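Local coordinates for D-threo-3-hydroxyaspartate dehydratase (PDB 3WQC), which catalyses the pyridoxal 5'-phosphate-dependent dehydration and deamination of D-threo-3-hydroxyaspartate to oxaloacetate and ammonia, and also acts on D-serine, at residues Leu48-Lys53 with Ala67-Ile72; Ile143-Asp148 with Gly177-His182. All coordinates share one frame; numbering follows the deposited sequence.

From the N terminus of an alanine racemase-type TIM-barrel domain, strand 47-48 runs into the loop that carries Lys53, helix 58-66 follows, and the chain returns at Ala67-Ile72; interaction 1 closes this short excursion on the way to strand 72-74. Farther along, strand 140-146 is followed by helix 159-171 and then strand 175-180, which pairs with 140-146 in interaction 2. The two closures come one after the other and neither nest nor cross. Their centres lie about 18 Å apart, yet these separate beta-alpha units of the barrel contribute to one cofactor site, where pyridoxal phosphate is held by Lys53 in interaction 1 and covered by His182 in interaction 2.

Interaction 1. Residues Leu48-Lys53 with Ala67-Ile72. With PLP (pyridoxal-5'-phosphate), chain J.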
loop_
_atom_site.group_PDB
_atom_site.type_symbol
_atom_site.label_atom_id
_atom_site.label_comp_id
_atom_site.label_asym_id
_atom_site.label_seq_id
_atom_site.Cartn_x
_atom_site.Cartn_y
_atom_site.Cartn_z
ATOM N N LEU B 48 17.873 17.855 -14.852
ATOM C CA LEU B 48 17.032 16.714 -14.352
ATOM C C LEU B 48 16.572 17.119 -12.990
ATOM O O LEU B 48 17.356 17.470 -12.092
ATOM C CB LEU B 48 17.938 15.436 -14.170
ATOM C CG LEU B 48 17.200 14.248 -13.595
ATOM C CD1 LEU B 48 16.034 13.760 -14.443
ATOM C CD2 LEU B 48 18.153 13.074 -13.366
ATOM N N ARG B 49 15.219 17.128 -12.826
ATOM C CA ARG B 49 14.584 17.474 -11.509
ATOM C C ARG B 49 13.883 16.163 -11.095
ATOM O O ARG B 49 12.694 15.893 -11.438
ATOM C CB ARG B 49 13.518 18.567 -11.688
ATOM C CG ARG B 49 12.920 18.954 -10.322
ATOM C CD ARG B 49 11.634 19.823 -10.480
ATOM N NE ARG B 49 11.999 21.185 -10.884
ATOM C CZ ARG B 49 12.459 22.128 -10.071
ATOM N NH1 ARG B 49 12.518 21.892 -8.732
ATOM N NH2 ARG B 49 12.843 23.332 -10.578
ATOM N N PRO B 50 14.595 15.291 -10.346
ATOM C CA PRO B 50 14.045 13.952 -10.026
ATOM C C PRO B 50 12.780 14.107 -9.196
ATOM O O PRO B 50 12.654 14.993 -8.311
ATOM C CB PRO B 50 15.172 13.285 -9.186
ATOM C CG PRO B 50 16.099 14.400 -8.735
ATOM C CD PRO B 50 15.943 15.528 -9.811
ATOM N N HIS B 51 11.892 13.175 -9.447
ATOM C CA HIS B 51 10.645 13.087 -8.625
ATOM C C HIS B 51 10.874 12.132 -7.482
ATOM O O HIS B 51 11.061 10.933 -7.709
ATOM C CB HIS B 51 9.462 12.625 -9.526
ATOM C CG HIS B 51 8.180 13.119 -8.943
ATOM N ND1 HIS B 51 7.885 12.977 -7.579
ATOM C CD2 HIS B 51 7.101 13.823 -9.522
ATOM C CE1 HIS B 51 6.730 13.612 -7.319
ATOM N NE2 HIS B 51 6.226 14.078 -8.518
ATOM N N VAL B 52 10.887 12.656 -6.260
ATOM C CA VAL B 52 11.197 11.835 -5.083
ATOM C C VAL B 52 9.981 11.057 -4.602
ATOM O O VAL B 52 10.128 10.345 -3.609
ATOM C CB VAL B 52 11.801 12.695 -3.924
ATOM C CG1 VAL B 52 13.135 13.300 -4.399
ATOM C CG2 VAL B 52 10.826 13.755 -3.390
ATOM N N LYS B 53 8.842 11.104 -5.301
ATOM C CA LYS B 53 7.700 10.360 -4.780
ATOM C C LYS B 53 7.966 8.855 -4.835
ATOM O O LYS B 53 7.297 8.079 -4.107
ATOM C CB LYS B 53 6.429 10.659 -5.523
ATOM C CG LYS B 53 6.345 10.065 -6.922
ATOM C CD LYS B 53 5.004 10.550 -7.508
ATOM C CE LYS B 53 4.820 9.821 -8.802
ATOM N NZ LYS B 53 4.474 10.712 -9.936
ATOM N N ALA B 67 24.947 13.324 -8.229
ATOM C CA ALA B 67 25.171 12.943 -9.619
ATOM C C ALA B 67 24.939 14.077 -10.612
ATOM O O ALA B 67 25.326 13.950 -11.768
ATOM C CB ALA B 67 24.423 11.683 -10.027
ATOM N N GLY B 68 24.288 15.147 -10.152
ATOM C CA GLY B 68 24.074 16.336 -11.002
ATOM C C GLY B 68 22.664 16.856 -11.052
ATOM O O GLY B 68 22.368 17.750 -11.911
ATOM N N ALA B 69 21.746 16.312 -10.266
ATOM C CA ALA B 69 20.314 16.786 -10.376
ATOM C C ALA B 69 20.139 18.231 -9.890
ATOM O O ALA B 69 20.901 18.735 -9.083
ATOM C CB ALA B 69 19.410 15.864 -9.496
ATOM N N SER B 70 19.082 18.911 -10.372
ATOM C CA SER B 70 18.814 20.313 -10.073
ATOM C C SER B 70 17.437 20.367 -9.452
ATOM O O SER B 70 16.401 20.368 -10.198
ATOM C CB SER B 70 18.707 21.104 -11.431
ATOM O OG SER B 70 19.932 21.093 -12.057
ATOM N N GLY B 71 17.398 20.465 -8.116
ATOM C CA GLY B 71 16.105 20.541 -7.455
ATOM C C GLY B 71 15.419 19.167 -7.431
ATOM O O GLY B 71 15.943 18.161 -7.948
ATOM N N ILE B 72 14.191 19.166 -6.891
ATOM C CA ILE B 72 13.408 17.960 -6.882
ATOM C C ILE B 72 11.940 18.312 -7.213
ATOM O O ILE B 72 11.514 19.480 -7.100
ATOM C CB ILE B 72 13.425 17.253 -5.481
ATOM C CG1 ILE B 72 12.788 18.131 -4.364
ATOM C CG2 ILE B 72 14.856 16.790 -5.125
ATOM C CD1 ILE B 72 12.751 17.471 -2.977
HETATM N N1 PLP J . 5.966 14.286 -13.080
HETATM C C2 PLP J . 4.810 14.159 -12.398
HETATM C C2A PLP J . 3.818 15.298 -12.339
HETATM C C3 PLP J . 4.543 12.918 -11.709
HETATM O O3 PLP J . 3.418 12.805 -11.019
HETATM C C4 PLP J . 5.520 11.866 -11.810
HETATM C C4A PLP J . 5.283 10.652 -11.100
HETATM C C5 PLP J . 6.715 12.094 -12.555
HETATM C C6 PLP J . 6.862 13.308 -13.241
HETATM C C5A PLP J . 7.766 11.021 -12.695
HETATM O O4P PLP J . 7.206 9.902 -13.526
HETATM P P PLP J . 7.981 8.502 -13.471
HETATM O O1P PLP J . 9.401 8.881 -13.672
HETATM O O2P PLP J . 7.414 7.761 -14.630
HETATM O O3P PLP J . 7.791 7.884 -12.146
HETATM O O HOH W 1 20.449 18.669 -13.683
#
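Leu48-Lys53 and Ala67-Ile72 meet in a buried loop-to-loop contact that closes the excursion through helix 58-66, as one beta-alpha unit of the barrel hands over to the next. One backbone bond joins the two segments: Ser70 N donates to Leu48 O at 2.8 Å, almost straight. A water extends it, accepting from Leu48 N, donating to Gly68 O and hydrogen-bonded to Ser70 OG. Next along, Pro50 presses its CD against Ala69 CB at 3.5 Å, a tight fit. Arg49 supplies the polar half. With CG anti to the backbone N (chi1 -178°), its chain lies along Ile72, CG 3.3 Å from Ile72 C, then bends at chi3 so that NH1 gives a hydrogen bond of 3.1 Å to Ile72 O. The oxygen lies in the guanidinium plane, whereas the donor stands above the carbonyl plane. Salt bridges from NH1 to Asp90 and from NE to Glu242 hold the group from other strands. A leucine in its place would probably leave Asp90 and Glu242 without their countercharge and Ile72 O without this donor. Beyond, Val52 CG1 meets Ile72 CG2 at 4.0 Å, and Lys53 NZ is covalently joined to C4A of the cofactor. Helix 27-44 packs on Leu48, while Phe83 of helix 77-85 covers both Val52 and Ile72.

Interaction 2. Residues Ile143-Asp148 with Gly177-His182; sequences IEIDTD and GGVLTH. With PLP (pyridoxal-5'-phosphate), chain J.
Thr181 and Thr147 reach toward each other, tip to tip, beyond the last bridged pair, Glu144 with Leu180. From Thr181 CB, which lies 3.4 Å from Ile145 O, the side chain forks. Its OG1, anti to the backbone N (chi1 -169°), donates to Ile145 O at 2.7 Å, approaching from above the carbonyl plane, and accepts from Thr147 OG1 at 2.9 Å; a water adds a weak bond to the same hydroxyl. Its CG2 branch instead rests against Thr147, 3.9 Å from that residue's CG2. This hydroxyl links the two segments beyond the Glu144-Leu180 bridge. The paired strands, 140-146 and 175-180, are parallel neighbours in the barrel sheet of this alanine racemase-type domain. Their bonds alternate as parallel strands require: Ile143 N to Gly178 O, Leu180 N to Ile143 O, and Ile145 N to Leu180 O, the last being 2.8 Å long. On the face bearing Val179, Ile145 CG1 packs against Val179 CB at 3.9 Å; helix 192-215 covers both, and helix 159-171 also reaches Ile145. On the other face, Leu180 CD2 lies against Glu144 CB. A second water accepts from His182 N and lies within hydrogen-bonding distance of Glu144 OE1 and Ile145 O, which may share its protons. One residue past Thr181, the His182 ring lies with one face against the cofactor, C3 of pyridoxal phosphate standing 3.8 Å above the ring plane, over its centre. Its ND1 is bonded to Gly226 O, a bond that is likely to fix the ring's rotation, and Arg244 takes hold of Thr181 O as well as the cofactor.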
loop_
_atom_site.group_PDB
_atom_site.type_symbol
_atom_site.label_atom_id
_atom_site.label_comp_id
_atom_site.label_asym_id
_atom_site.label_seq_id
_atom_site.Cartn_x
_atom_site.Cartn_y
_atom_site.Cartn_z
ATOM N N ILE B 143 1.944 26.497 -14.834
ATOM C CA ILE B 143 0.628 26.050 -15.358
ATOM C C ILE B 143 0.812 24.628 -15.869
ATOM O O ILE B 143 1.716 24.353 -16.717
ATOM C CB ILE B 143 0.095 26.982 -16.459
ATOM C CG1 ILE B 143 -0.032 28.430 -15.862
ATOM C CG2 ILE B 143 -1.222 26.389 -17.011
ATOM C CD1 ILE B 143 -0.387 29.472 -16.945
ATOM N N GLU B 144 -0.003 23.714 -15.384
ATOM C CA GLU B 144 0.067 22.320 -15.865
ATOM C C GLU B 144 -0.646 22.133 -17.219
ATOM O O GLU B 144 -1.776 22.649 -17.370
ATOM C CB GLU B 144 -0.528 21.359 -14.805
ATOM C CG GLU B 144 -0.293 19.862 -15.184
ATOM C CD GLU B 144 -0.592 18.877 -14.094
ATOM O OE1 GLU B 144 -0.109 17.722 -14.275
ATOM O OE2 GLU B 144 -1.322 19.229 -13.130
ATOM N N ILE B 145 -0.001 21.432 -18.162
ATOM C CA ILE B 145 -0.477 21.280 -19.528
ATOM C C ILE B 145 -0.842 19.794 -19.692
ATOM O O ILE B 145 -0.087 18.896 -19.288
ATOM C CB ILE B 145 0.624 21.680 -20.517
ATOM C CG1 ILE B 145 1.122 23.112 -20.216
ATOM C CG2 ILE B 145 0.071 21.546 -21.965
ATOM C CD1 ILE B 145 0.035 24.189 -20.201
ATOM N N ASP B 146 -1.971 19.531 -20.325
ATOM C CA ASP B 146 -2.410 18.164 -20.673
ATOM C C ASP B 146 -1.945 17.954 -22.123
ATOM O O ASP B 146 -2.438 18.623 -23.069
ATOM C CB ASP B 146 -3.941 18.091 -20.622
ATOM C CG ASP B 146 -4.474 16.750 -21.052
ATOM O OD1 ASP B 146 -3.646 15.875 -21.378
ATOM O OD2 ASP B 146 -5.726 16.588 -21.100
ATOM N N THR B 147 -0.912 17.135 -22.327
ATOM C CA THR B 147 -0.371 16.876 -23.660
ATOM C C THR B 147 -0.794 15.517 -24.184
ATOM O O THR B 147 -0.627 15.266 -25.387
ATOM C CB THR B 147 1.178 16.980 -23.699
ATOM O OG1 THR B 147 1.754 16.082 -22.704
ATOM C CG2 THR B 147 1.638 18.395 -23.425
ATOM N N ASP B 148 -1.362 14.627 -23.343
ATOM C CA ASP B 148 -1.728 13.281 -23.806
ATOM C C ASP B 148 -3.051 12.683 -23.290
ATOM O O ASP B 148 -3.320 11.478 -23.523
ATOM C CB ASP B 148 -0.550 12.333 -23.522
ATOM C CG ASP B 148 -0.452 12.045 -22.004
ATOM O OD1 ASP B 148 -1.042 12.851 -21.208
ATOM O OD2 ASP B 148 0.239 11.049 -21.633
ATOM N N GLY B 177 5.933 31.123 -13.465
ATOM C CA GLY B 177 7.295 30.667 -13.567
ATOM C C GLY B 177 7.540 29.689 -14.691
ATOM O O GLY B 177 8.712 29.366 -15.017
ATOM N N GLY B 178 6.475 29.140 -15.314
ATOM C CA GLY B 178 6.723 28.105 -16.296
ATOM C C GLY B 178 5.467 27.318 -16.581
ATOM O O GLY B 178 4.380 27.586 -16.056
ATOM N N VAL B 179 5.657 26.279 -17.432
ATOM C CA VAL B 179 4.632 25.280 -17.729
ATOM C C VAL B 179 5.240 23.909 -17.498
ATOM O O VAL B 179 6.473 23.708 -17.628
ATOM C CB VAL B 179 4.110 25.332 -19.199
ATOM C CG1 VAL B 179 3.218 26.573 -19.332
ATOM C CG2 VAL B 179 5.258 25.405 -20.245
ATOM N N LEU B 180 4.399 22.912 -17.165
ATOM C CA LEU B 180 4.912 21.570 -17.028
ATOM C C LEU B 180 3.872 20.594 -17.586
ATOM O O LEU B 180 2.647 20.902 -17.563
ATOM C CB LEU B 180 5.251 21.177 -15.558
ATOM C CG LEU B 180 4.061 20.909 -14.617
ATOM C CD1 LEU B 180 4.563 20.132 -13.365
ATOM C CD2 LEU B 180 3.325 22.197 -14.156
ATOM N N THR B 181 4.327 19.393 -17.975
ATOM C CA THR B 181 3.410 18.371 -18.415
ATOM C C THR B 181 3.996 17.028 -17.971
ATOM O O THR B 181 5.253 16.933 -17.824
ATOM C CB THR B 181 3.183 18.372 -19.968
ATOM O OG1 THR B 181 2.063 17.492 -20.213
ATOM C CG2 THR B 181 4.393 17.915 -20.713
ATOM N N HIS B 182 3.124 16.023 -17.777
ATOM C CA HIS B 182 3.565 14.674 -17.503
ATOM C C HIS B 182 2.859 13.763 -18.407
ATOM O O HIS B 182 1.583 13.590 -18.299
ATOM C CB HIS B 182 3.169 14.374 -16.039
ATOM C CG HIS B 182 3.335 12.941 -15.607
ATOM N ND1 HIS B 182 4.562 12.237 -15.598
ATOM C CD2 HIS B 182 2.359 12.030 -15.137
ATOM C CE1 HIS B 182 4.303 10.964 -15.067
ATOM N NE2 HIS B 182 3.018 10.839 -14.844
HETATM N N1 PLP J . 5.966 14.286 -13.080
HETATM C C2 PLP J . 4.810 14.159 -12.398
HETATM C C2A PLP J . 3.818 15.298 -12.339
HETATM C C3 PLP J . 4.543 12.918 -11.709
HETATM O O3 PLP J . 3.418 12.805 -11.019
HETATM C C4 PLP J . 5.520 11.866 -11.810
HETATM C C4A PLP J . 5.283 10.652 -11.100
HETATM C C5 PLP J . 6.715 12.094 -12.555
HETATM C C6 PLP J . 6.862 13.308 -13.241
HETATM C C5A PLP J . 7.766 11.021 -12.695
HETATM O O4P PLP J . 7.206 9.902 -13.526
HETATM P P PLP J . 7.981 8.502 -13.471
HETATM O O1P PLP J . 9.401 8.881 -13.672
HETATM O O2P PLP J . 7.414 7.761 -14.630
HETATM O O3P PLP J . 7.791 7.884 -12.146
HETATM O O HOH W 2 0.446 16.922 -17.192
HETATM O O HOH W 3 -0.425 15.260 -20.104
#